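Local coordinates for protein AvrA (Salmonella typhimurium, PDB 6BE0) that probably transfers acetyl groups from acetyl-CoA to serine and threonine side chains of proteins, as a YopJ-family bacterial effector that binds inositol hexakisphosphate, at residues S138-E143 with A173-D178; A112-N117 with S126-R131; R245-V250 with T267-F272. All blocks are in the same frame, centred on the assembly; numbering follows the deposited sequence.

Interaction 1 of 3, residues S138-E143 with A173-D178; sequences SVILFE and AMVELD
V175 places CG1 anti to its backbone N (chi1 178°) and CG2 beside that nitrogen, which turns CG2 toward I140 as well as the F142 ring and CG1 against the ring alone. CG2 meets I140 CG2 at 3.5 Å, the two branched side chains running at a slant to each other. CG1, together with CB, lies alongside the F142 ring, with V175 CB 3.8 Å from F142 CD2. That ring is hemmed in from its own strand as well, since the CG2 methyl of I140 sits over one face, offset toward the rim, while L177 CD2 comes to the ring edge near its plane. On the side of the sheet that bears L141, M174 and E143, M174 runs out beside L141. Its chain, extended as far as SD, keeps the sulfur next to L141 CD2, and the turn at chi3 (143°) swings the terminal CE to 3.9 Å from E143 CG. The carboxylate of E143 is bent away at chi2 and has its main partner in H124, so only its aliphatic part serves this contact.

The backbones are joined by five hydrogen bonds, four of them in the alternating pattern of parallel strands. A173 N and V175 N give to V139 O and L141 O, and L141 N and E143 N give to A173 O and V175 O; the shortest, V175 N to L141 O, is 2.7 Å. L177 N also gives to E143 O at 3.1 Å. Helix 186-199 covers F142 and L177 through L197 and L193, and just beyond, D178 forms a salt bridge with R181, a coenzyme A-binding residue. With helix 151-164 between the strands, this is the parallel pairing of a beta-alpha-beta unit at one border of the central mixed sheet.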
loop_
_atom_site.group_PDB
_atom_site.type_symbol
_atom_site.label_atom_id
_atom_site.label_comp_id
_atom_site.label_asym_id
_atom_site.label_seq_id
_atom_site.Cartn_x
_atom_site.Cartn_y
_atom_site.Cartn_z
ATOM N N SER A 138 12.192 0.914 13.318
ATOM C CA SER A 138 10.948 1.592 12.962
ATOM C C SER A 138 10.046 0.682 12.135
ATOM O O SER A 138 10.474 0.102 11.137
ATOM C CB SER A 138 11.238 2.880 12.190
ATOM O OG SER A 138 10.037 3.511 11.780
ATOM N N VAL A 139 8.795 0.568 12.564
ATOM C CA VAL A 139 7.801 -0.239 11.869
ATOM C C VAL A 139 6.553 0.601 11.640
ATOM O O VAL A 139 5.912 1.033 12.595
ATOM C CB VAL A 139 7.439 -1.508 12.670
ATOM C CG1 VAL A 139 6.425 -2.358 11.916
ATOM C CG2 VAL A 139 8.693 -2.315 12.973
ATOM N N ILE A 140 6.212 0.833 10.376
ATOM C CA ILE A 140 5.046 1.644 10.040
ATOM C C ILE A 140 4.066 0.870 9.171
ATOM O O ILE A 140 4.396 0.454 8.061
ATOM C CB ILE A 140 5.449 2.944 9.321
ATOM C CG1 ILE A 140 6.407 3.748 10.206
ATOM C CG2 ILE A 140 4.208 3.773 8.985
ATOM C CD1 ILE A 140 6.954 5.007 9.561
ATOM N N LEU A 141 2.856 0.690 9.693
ATOM C CA LEU A 141 1.783 0.018 8.974
ATOM C C LEU A 141 0.961 1.040 8.200
ATOM O O LEU A 141 0.400 1.963 8.788
ATOM C CB LEU A 141 0.892 -0.756 9.952
ATOM C CG LEU A 141 -0.374 -1.412 9.388
ATOM C CD1 LEU A 141 -0.035 -2.525 8.416
ATOM C CD2 LEU A 141 -1.239 -1.934 10.525
ATOM N N PHE A 142 0.897 0.876 6.883
ATOM C CA PHE A 142 0.124 1.777 6.038
ATOM C C PHE A 142 -1.200 1.141 5.639
ATOM O O PHE A 142 -1.230 0.054 5.061
ATOM C CB PHE A 142 0.916 2.165 4.789
ATOM C CG PHE A 142 2.134 2.995 5.079
ATOM C CD1 PHE A 142 3.356 2.394 5.330
ATOM C CD2 PHE A 142 2.056 4.375 5.103
ATOM C CE1 PHE A 142 4.476 3.156 5.598
ATOM C CE2 PHE A 142 3.176 5.142 5.369
ATOM C CZ PHE A 142 4.384 4.531 5.617
ATOM N N GLU A 143 -2.290 1.828 5.968
ATOM C CA GLU A 143 -3.625 1.419 5.556
ATOM C C GLU A 143 -4.069 2.287 4.382
ATOM O O GLU A 143 -4.223 3.499 4.541
ATOM C CB GLU A 143 -4.610 1.545 6.719
ATOM C CG GLU A 143 -4.386 0.544 7.845
ATOM C CD GLU A 143 -4.692 -0.888 7.437
ATOM O OE1 GLU A 143 -5.296 -1.091 6.363
ATOM O OE2 GLU A 143 -4.329 -1.812 8.195
ATOM N N ALA A 173 4.039 2.511 14.404
ATOM C CA ALA A 173 3.050 3.522 14.062
ATOM C C ALA A 173 2.154 3.021 12.936
ATOM O O ALA A 173 2.598 2.283 12.060
ATOM C CB ALA A 173 3.732 4.821 13.660
ATOM N N MET A 174 0.888 3.419 12.976
ATOM C CA MET A 174 -0.066 3.070 11.935
ATOM C C MET A 174 -0.505 4.343 11.226
ATOM O O MET A 174 -0.822 5.341 11.873
ATOM C CB MET A 174 -1.260 2.326 12.532
ATOM C CG MET A 174 -2.364 2.004 11.544
ATOM S SD MET A 174 -3.621 0.954 12.293
ATOM C CE MET A 174 -5.105 1.614 11.543
ATOM N N VAL A 175 -0.507 4.308 9.897
ATOM C CA VAL A 175 -0.794 5.491 9.095
ATOM C C VAL A 175 -2.038 5.298 8.233
ATOM O O VAL A 175 -2.127 4.357 7.443
ATOM C CB VAL A 175 0.400 5.854 8.189
ATOM C CG1 VAL A 175 0.077 7.068 7.322
ATOM C CG2 VAL A 175 1.635 6.122 9.033
ATOM N N GLU A 176 -2.994 6.204 8.400
ATOM C CA GLU A 176 -4.190 6.242 7.572
ATOM C C GLU A 176 -3.906 7.053 6.315
ATOM O O GLU A 176 -3.381 8.162 6.399
ATOM C CB GLU A 176 -5.360 6.848 8.352
ATOM C CG GLU A 176 -6.646 7.017 7.553
ATOM C CD GLU A 176 -7.658 7.893 8.268
ATOM O OE1 GLU A 176 -7.296 9.025 8.655
ATOM O OE2 GLU A 176 -8.812 7.449 8.443
ATOM N N LEU A 177 -4.248 6.498 5.156
ATOM C CA LEU A 177 -4.042 7.186 3.886
ATOM C C LEU A 177 -5.361 7.679 3.296
ATOM O O LEU A 177 -5.433 8.790 2.768
ATOM C CB LEU A 177 -3.331 6.266 2.889
ATOM C CG LEU A 177 -1.910 5.825 3.260
ATOM C CD1 LEU A 177 -1.310 4.984 2.142
ATOM C CD2 LEU A 177 -1.010 7.015 3.568
ATOM N N ASP A 178 -6.400 6.855 3.404
ATOM C CA ASP A 178 -7.706 7.159 2.825
ATOM C C ASP A 178 -7.573 7.550 1.356
ATOM O O ASP A 178 -7.998 8.632 0.950
ATOM C CB ASP A 178 -8.401 8.279 3.606
ATOM C CG ASP A 178 -9.852 8.476 3.187
ATOM O OD1 ASP A 178 -10.493 7.491 2.759
ATOM O OD2 ASP A 178 -10.351 9.617 3.285
#

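Interaction 2 of 3, residues A112-N117 with S126-R131; sequences ARFLVN and SVVDFR
The F130 ring has the backbone N of A112 at its edge, in plane, and A112 CB close to CD2, while F114 CE1 approaches it obliquely. The F114 ring in turn receives F130 CB at its own edge, 3.8 Å from F114 CE1; the two phenylalanine side chains lie side by side and point the same way. T104 of helix 94-106 touches both. The third flat group, the R113 guanidinium, lies nearly parallel to the D129 carboxylate, their planes 16° apart. The salt bridge from R113 NE to D129 OD1 measures 3.0 Å, but the oxygen sits 30° out of the guanidinium plane and the N-H bond is bent to 137°.

These pairs belong to a beta hairpin, strands 111-117 and 125-133. A112, F114 and V116 form hydrogen-bonded pairs with F130, V128 and S126, each closed by two backbone bonds, such as F130 N to A112 O at 2.8 Å. R113 with D129 and L115 with V127 are the non-hydrogen-bonded pairs, on the side facing helix 186-199.

There L115 CD2 rests 4.0 Å from V127 CB, the two side chains slanting across each other. A bend at chi2 lays the R113 chain beside D129 on the partner strand, bringing NE to OD1. A water at the guanidinium edge accepts from R113 NH2 at 2.9 Å and from R131 NH2, and lies 2.7 Å from D129 OD2, to which it probably donates; it thus bridges two arginines whose NH2 atoms stay 4.8 Å apart. D129 OD2 is also bound by H208, and R113 NH1 by the carbonyl of L86.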
loop_
_atom_site.group_PDB
_atom_site.type_symbol
_atom_site.label_atom_id
_atom_site.label_comp_id
_atom_site.label_asym_id
_atom_site.label_seq_id
_atom_site.Cartn_x
_atom_site.Cartn_y
_atom_site.Cartn_z
ATOM N N ALA A 112 13.175 -3.229 4.733
ATOM C CA ALA A 112 12.315 -4.288 4.223
ATOM C C ALA A 112 10.849 -3.873 4.245
ATOM O O ALA A 112 10.469 -2.922 4.932
ATOM C CB ALA A 112 12.515 -5.562 5.029
ATOM N N ARG A 113 10.034 -4.585 3.473
ATOM C CA ARG A 113 8.598 -4.336 3.424
ATOM C C ARG A 113 7.825 -5.637 3.558
ATOM O O ARG A 113 8.336 -6.711 3.245
ATOM C CB ARG A 113 8.206 -3.630 2.125
ATOM C CG ARG A 113 8.685 -2.196 2.037
ATOM C CD ARG A 113 10.079 -2.112 1.446
ATOM N NE ARG A 113 10.721 -0.837 1.743
ATOM C CZ ARG A 113 11.989 -0.554 1.464
ATOM N NH1 ARG A 113 12.765 -1.459 0.876
ATOM N NH2 ARG A 113 12.485 0.636 1.775
ATOM N N PHE A 114 6.588 -5.527 4.025
ATOM C CA PHE A 114 5.743 -6.691 4.242
ATOM C C PHE A 114 4.332 -6.451 3.740
ATOM O O PHE A 114 3.700 -5.475 4.129
ATOM C CB PHE A 114 5.693 -7.044 5.727
ATOM C CG PHE A 114 7.039 -7.305 6.336
ATOM C CD1 PHE A 114 7.759 -6.279 6.923
ATOM C CD2 PHE A 114 7.580 -8.579 6.331
ATOM C CE1 PHE A 114 8.997 -6.517 7.489
ATOM C CE2 PHE A 114 8.818 -8.824 6.894
ATOM C CZ PHE A 114 9.526 -7.791 7.474
ATOM N N LEU A 115 3.847 -7.338 2.875
ATOM C CA LEU A 115 2.420 -7.414 2.590
ATOM C C LEU A 115 1.807 -8.389 3.578
ATOM O O LEU A 115 2.151 -9.572 3.585
ATOM C CB LEU A 115 2.144 -7.864 1.154
ATOM C CG LEU A 115 2.594 -6.944 0.020
ATOM C CD1 LEU A 115 1.989 -7.427 -1.286
ATOM C CD2 LEU A 115 2.217 -5.494 0.281
ATOM N N VAL A 116 0.905 -7.887 4.414
ATOM C CA VAL A 116 0.319 -8.687 5.481
ATOM C C VAL A 116 -1.196 -8.776 5.347
ATOM O O VAL A 116 -1.886 -7.761 5.271
ATOM C CB VAL A 116 0.683 -8.117 6.876
ATOM C CG1 VAL A 116 0.354 -6.626 6.970
ATOM C CG2 VAL A 116 -0.008 -8.910 7.987
ATOM N N ASN A 117 -1.703 -10.004 5.309
ATOM C CA ASN A 117 -3.134 -10.239 5.414
ATOM C C ASN A 117 -3.534 -10.225 6.881
ATOM O O ASN A 117 -3.257 -11.170 7.619
ATOM C CB ASN A 117 -3.529 -11.566 4.768
ATOM C CG ASN A 117 -5.032 -11.783 4.760
ATOM O OD1 ASN A 117 -5.804 -10.870 5.059
ATOM N ND2 ASN A 117 -5.456 -12.991 4.412
ATOM N N SER A 126 -2.514 -5.210 3.955
ATOM C CA SER A 126 -1.868 -3.916 4.158
ATOM C C SER A 126 -0.380 -4.029 3.847
ATOM O O SER A 126 0.121 -5.121 3.580
ATOM C CB SER A 126 -2.066 -3.426 5.593
ATOM O OG SER A 126 -3.441 -3.316 5.912
ATOM N N VAL A 127 0.318 -2.898 3.880
ATOM C CA VAL A 127 1.761 -2.884 3.674
ATOM C C VAL A 127 2.462 -2.257 4.875
ATOM O O VAL A 127 2.007 -1.250 5.418
ATOM C CB VAL A 127 2.149 -2.126 2.382
ATOM C CG1 VAL A 127 1.722 -0.667 2.450
ATOM C CG2 VAL A 127 3.648 -2.242 2.124
ATOM N N VAL A 128 3.565 -2.874 5.288
ATOM C CA VAL A 128 4.367 -2.389 6.405
ATOM C C VAL A 128 5.757 -2.015 5.913
ATOM O O VAL A 128 6.374 -2.779 5.175
ATOM C CB VAL A 128 4.494 -3.451 7.520
ATOM C CG1 VAL A 128 5.391 -2.949 8.651
ATOM C CG2 VAL A 128 3.125 -3.834 8.053
ATOM N N ASP A 129 6.245 -0.846 6.317
ATOM C CA ASP A 129 7.613 -0.448 6.006
ATOM C C ASP A 129 8.501 -0.636 7.229
ATOM O O ASP A 129 8.165 -0.193 8.329
ATOM C CB ASP A 129 7.674 1.002 5.527
ATOM C CG ASP A 129 8.985 1.331 4.826
ATOM O OD1 ASP A 129 9.601 0.417 4.237
ATOM O OD2 ASP A 129 9.396 2.508 4.855
ATOM N N PHE A 130 9.635 -1.294 7.015
ATOM C CA PHE A 130 10.570 -1.644 8.080
ATOM C C PHE A 130 11.910 -0.954 7.837
ATOM O O PHE A 130 12.481 -1.051 6.752
ATOM C CB PHE A 130 10.737 -3.168 8.146
ATOM C CG PHE A 130 11.801 -3.630 9.099
ATOM C CD1 PHE A 130 11.485 -3.966 10.405
ATOM C CD2 PHE A 130 13.115 -3.750 8.681
ATOM C CE1 PHE A 130 12.464 -4.402 11.278
ATOM C CE2 PHE A 130 14.097 -4.184 9.548
ATOM C CZ PHE A 130 13.772 -4.510 10.848
ATOM N N ARG A 131 12.404 -0.254 8.853
ATOM C CA ARG A 131 13.621 0.541 8.723
ATOM C C ARG A 131 14.358 0.629 10.057
ATOM O O ARG A 131 13.802 1.119 11.041
ATOM C CB ARG A 131 13.275 1.948 8.217
ATOM C CG ARG A 131 14.468 2.877 7.982
ATOM C CD ARG A 131 15.001 2.771 6.561
ATOM N NE ARG A 131 14.033 3.230 5.563
ATOM C CZ ARG A 131 13.938 4.480 5.114
ATOM N NH1 ARG A 131 14.749 5.428 5.565
ATOM N NH2 ARG A 131 13.023 4.787 4.205
HETATM O O HOH W 1 11.133 2.957 2.841
#

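Interaction 3 of 3, residues R245-V250 with T267-F272; sequences RLNEYV and TLYERF. With IHP (inositol hexakisphosphate), chain B.
L246 and Y269 mark the nearest backbone approach, with CA atoms 8.0 Å apart, where the short helical segments 245-250 and 268-272 run antiparallel at 172° with axes 11.7 Å apart. Side chains fill that wide spacing. L246 points across from the first helix and divides its branches: CD1 lies 3.5 Å from F272 CD1, next to CB and CG of that residue, whereas CD2 meets L268 CD2 at 3.9 Å. Its CB touches the edge of the Y269 ring, near the ring plane, at CE1. L268 CD2 also reaches toward Y249 and V250 at the limit of contact.

Y269 reaches the other helix with CG beside its backbone N (chi1 -83°), and its hydroxyl arrives between N247 and V250. Y269 OH gives a weak hydrogen bond to N247 OD1 at 2.8 Å; the amide stands nearly upright to the ring, the planes 79° apart. V250 comes from the opposite direction and brings CG2 to 3.1 Å from the same OH, so the phenol oxygen has a polar neighbour and a methyl close by.

At the start of the second helix T267 and E270 form a capping box: E270 N gives to T267 OG1 at 3.0 Å, and T267 N to E270 OE1. From this helix R271 extends to the bound inositol hexakisphosphate, where phosphate oxygen O24 lies over the centre of one guanidinium face, 3.0 Å above the plane. K238, K263 and H239 bind the same ligand, while A243 and Q244, just ahead of R245, bind coenzyme A. Apolar packing of L246 against L268 and F272 carries most of the contact, and the weak Y269-N247 bond at its partly exposed margin probably adds little; chiefly through those apolar side chains, the helix bearing R271 packs against the one that starts at the coenzyme A site.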
loop_
_atom_site.group_PDB
_atom_site.type_symbol
_atom_site.label_atom_id
_atom_site.label_comp_id
_atom_site.label_asym_id
_atom_site.label_seq_id
_atom_site.Cartn_x
_atom_site.Cartn_y
_atom_site.Cartn_z
ATOM N N ARG A 245 -10.031 14.085 -2.435
ATOM C CA ARG A 245 -8.903 13.584 -1.659
ATOM C C ARG A 245 -7.578 14.104 -2.209
ATOM O O ARG A 245 -6.657 14.409 -1.450
ATOM C CB ARG A 245 -8.903 12.054 -1.649
ATOM C CG ARG A 245 -7.780 11.421 -0.839
ATOM C CD ARG A 245 -7.873 11.741 0.645
ATOM N NE ARG A 245 -6.692 11.271 1.367
ATOM C CZ ARG A 245 -5.567 11.967 1.509
ATOM N NH1 ARG A 245 -5.455 13.182 0.985
ATOM N NH2 ARG A 245 -4.549 11.450 2.180
ATOM N N LEU A 246 -7.485 14.196 -3.532
ATOM C CA LEU A 246 -6.297 14.744 -4.172
ATOM C C LEU A 246 -6.176 16.238 -3.892
ATOM O O LEU A 246 -5.076 16.746 -3.680
ATOM C CB LEU A 246 -6.327 14.495 -5.682
ATOM C CG LEU A 246 -6.015 13.075 -6.162
ATOM C CD1 LEU A 246 -6.189 12.985 -7.670
ATOM C CD2 LEU A 246 -4.607 12.651 -5.769
ATOM N N ASN A 247 -7.308 16.938 -3.894
ATOM C CA ASN A 247 -7.320 18.364 -3.583
ATOM C C ASN A 247 -6.822 18.624 -2.168
ATOM O O ASN A 247 -6.254 19.675 -1.883
ATOM C CB ASN A 247 -8.724 18.949 -3.744
ATOM C CG ASN A 247 -9.241 18.856 -5.164
ATOM O OD1 ASN A 247 -8.473 18.665 -6.108
ATOM N ND2 ASN A 247 -10.551 18.999 -5.325
ATOM N N GLU A 248 -7.046 17.665 -1.278
ATOM C CA GLU A 248 -6.599 17.791 0.102
ATOM C C GLU A 248 -5.093 17.590 0.206
ATOM O O GLU A 248 -4.438 18.183 1.063
ATOM C CB GLU A 248 -7.331 16.787 0.994
ATOM C CG GLU A 248 -8.813 17.085 1.163
ATOM C CD GLU A 248 -9.569 15.947 1.819
ATOM O OE1 GLU A 248 -8.913 15.030 2.363
ATOM O OE2 GLU A 248 -10.820 15.970 1.787
ATOM N N TYR A 249 -4.543 16.757 -0.672
ATOM C CA TYR A 249 -3.111 16.489 -0.660
ATOM C C TYR A 249 -2.314 17.662 -1.224
ATOM O O TYR A 249 -1.289 18.047 -0.663
ATOM C CB TYR A 249 -2.786 15.219 -1.449
ATOM C CG TYR A 249 -1.299 14.946 -1.525
ATOM C CD1 TYR A 249 -0.601 14.493 -0.415
ATOM C CD2 TYR A 249 -0.593 15.153 -2.702
ATOM C CE1 TYR A 249 0.754 14.252 -0.473
ATOM C CE2 TYR A 249 0.765 14.914 -2.769
ATOM C CZ TYR A 249 1.433 14.461 -1.652
ATOM O OH TYR A 249 2.785 14.220 -1.715
ATOM N N VAL A 250 -2.784 18.225 -2.333
ATOM C CA VAL A 250 -2.084 19.333 -2.979
ATOM C C VAL A 250 -2.177 20.616 -2.156
ATOM O O VAL A 250 -1.360 21.519 -2.315
ATOM C CB VAL A 250 -2.638 19.610 -4.390
ATOM C CG1 VAL A 250 -2.416 18.408 -5.295
ATOM C CG2 VAL A 250 -4.109 19.965 -4.321
ATOM N N THR A 267 0.835 15.037 -15.222
ATOM C CA THR A 267 0.834 15.434 -13.824
ATOM C C THR A 267 -0.052 14.511 -12.999
ATOM O O THR A 267 -0.731 13.639 -13.543
ATOM C CB THR A 267 0.349 16.885 -13.653
ATOM O OG1 THR A 267 -1.034 16.976 -14.015
ATOM C CG2 THR A 267 1.165 17.830 -14.525
ATOM N N LEU A 268 -0.034 14.705 -11.685
ATOM C CA LEU A 268 -0.879 13.941 -10.777
ATOM C C LEU A 268 -2.347 14.070 -11.173
ATOM O O LEU A 268 -3.081 13.083 -11.207
ATOM C CB LEU A 268 -0.674 14.415 -9.336
ATOM C CG LEU A 268 -1.486 13.706 -8.251
ATOM C CD1 LEU A 268 -1.039 12.259 -8.102
ATOM C CD2 LEU A 268 -1.361 14.453 -6.933
ATOM N N TYR A 269 -2.766 15.295 -11.474
ATOM C CA TYR A 269 -4.141 15.559 -11.882
ATOM C C TYR A 269 -4.436 15.008 -13.272
ATOM O O TYR A 269 -5.485 14.407 -13.498
ATOM C CB TYR A 269 -4.427 17.063 -11.861
ATOM C CG TYR A 269 -4.792 17.643 -10.510
ATOM C CD1 TYR A 269 -5.411 16.871 -9.533
ATOM C CD2 TYR A 269 -4.529 18.974 -10.219
ATOM C CE1 TYR A 269 -5.747 17.405 -8.309
ATOM C CE2 TYR A 269 -4.862 19.516 -8.996
ATOM C CZ TYR A 269 -5.472 18.728 -8.047
ATOM O OH TYR A 269 -5.809 19.263 -6.829
ATOM N N GLU A 270 -3.514 15.227 -14.204
ATOM C CA GLU A 270 -3.696 14.760 -15.573
ATOM C C GLU A 270 -3.818 13.242 -15.612
ATOM O O GLU A 270 -4.594 12.696 -16.396
ATOM C CB GLU A 270 -2.537 15.223 -16.460
ATOM C CG GLU A 270 -2.603 16.692 -16.850
ATOM C CD GLU A 270 -1.507 17.092 -17.818
ATOM O OE1 GLU A 270 -0.475 16.391 -17.873
ATOM O OE2 GLU A 270 -1.681 18.105 -18.529
ATOM N N ARG A 271 -3.058 12.565 -14.758
ATOM C CA ARG A 271 -3.115 11.111 -14.691
ATOM C C ARG A 271 -4.429 10.634 -14.078
ATOM O O ARG A 271 -5.002 9.640 -14.525
ATOM C CB ARG A 271 -1.943 10.550 -13.884
ATOM C CG ARG A 271 -2.203 9.133 -13.413
ATOM C CD ARG A 271 -0.960 8.397 -12.958
ATOM N NE ARG A 271 -1.339 7.145 -12.309
ATOM C CZ ARG A 271 -1.851 6.095 -12.945
ATOM N NH1 ARG A 271 -2.040 6.128 -14.257
ATOM N NH2 ARG A 271 -2.176 5.007 -12.266
ATOM N N PHE A 272 -4.890 11.332 -13.044
ATOM C CA PHE A 272 -6.137 10.974 -12.375
ATOM C C PHE A 272 -7.294 10.947 -13.365
ATOM O O PHE A 272 -8.135 10.051 -13.325
ATOM C CB PHE A 272 -6.448 11.956 -11.242
ATOM C CG PHE A 272 -7.819 11.780 -10.650
ATOM C CD1 PHE A 272 -8.066 10.786 -9.718
ATOM C CD2 PHE A 272 -8.863 12.611 -11.026
ATOM C CE1 PHE A 272 -9.328 10.623 -9.173
ATOM C CE2 PHE A 272 -10.125 12.454 -10.484
ATOM C CZ PHE A 272 -10.356 11.458 -9.557
HETATM C C1 IHP B . 6.526 2.699 -12.842
HETATM C C2 IHP B . 5.353 2.172 -12.025
HETATM C C3 IHP B . 4.040 2.774 -12.496
HETATM C C4 IHP B . 3.853 2.560 -13.983
HETATM C C5 IHP B . 4.961 3.287 -14.720
HETATM C C6 IHP B . 6.314 2.695 -14.355
HETATM O O11 IHP B . 7.676 1.942 -12.507
HETATM P P1 IHP B . 8.745 2.598 -11.521
HETATM O O21 IHP B . 9.263 1.544 -10.569
HETATM O O31 IHP B . 8.117 3.711 -10.710
HETATM O O41 IHP B . 9.889 3.147 -12.331
HETATM O O12 IHP B . 5.307 0.729 -12.093
HETATM P P2 IHP B . 5.512 -0.132 -10.780
HETATM O O22 IHP B . 6.778 0.276 -10.066
HETATM O O32 IHP B . 4.352 0.054 -9.833
HETATM O O42 IHP B . 5.616 -1.595 -11.153
HETATM O O13 IHP B . 2.955 2.208 -11.759
HETATM P P3 IHP B . 2.162 3.119 -10.721
HETATM O O23 IHP B . 1.811 2.307 -9.498
HETATM O O33 IHP B . 2.990 4.309 -10.297
HETATM O O43 IHP B . 0.886 3.609 -11.355
HETATM O O14 IHP B . 2.538 2.976 -14.398
HETATM P P4 IHP B . 2.051 4.511 -14.478
HETATM O O24 IHP B . 0.672 4.628 -13.868
HETATM O O34 IHP B . 2.987 5.443 -13.741
HETATM O O44 IHP B . 1.952 4.938 -15.916
HETATM O O15 IHP B . 4.775 3.243 -16.136
HETATM P P5 IHP B . 5.288 4.460 -17.011
HETATM O O25 IHP B . 6.259 5.302 -16.212
HETATM O O35 IHP B . 5.979 3.925 -18.240
HETATM O O45 IHP B . 4.132 5.331 -17.439
HETATM O O16 IHP B . 6.437 1.376 -14.883
HETATM P P6 IHP B . 7.714 0.999 -15.704
HETATM O O26 IHP B . 7.499 -0.320 -16.399
HETATM O O36 IHP B . 7.997 2.062 -16.733
HETATM O O46 IHP B . 8.904 0.867 -14.787
#

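Overall arrangement
Interactions 1 and 2 share the central mixed sheet, their centres 10 Å apart. Strands 125-133 and 136-143, one from each, are sequence neighbours and sheet neighbours, joined by S138 N to R131 O and F142 N to V127 O, so hairpin and parallel unit form one continuous sheet. Interaction 3 is a helix pair away from the sheet, with its centre 21 Å from that of interaction 1 and 25 Å from that of interaction 2. R245 connects it to the end of interaction 1, its NH2 2.9 Å from L177 O. Along the chain the order is 2, 1, 3: the strands come first in sequence, and the helices that border the coenzyme A and inositol hexakisphosphate sites follow.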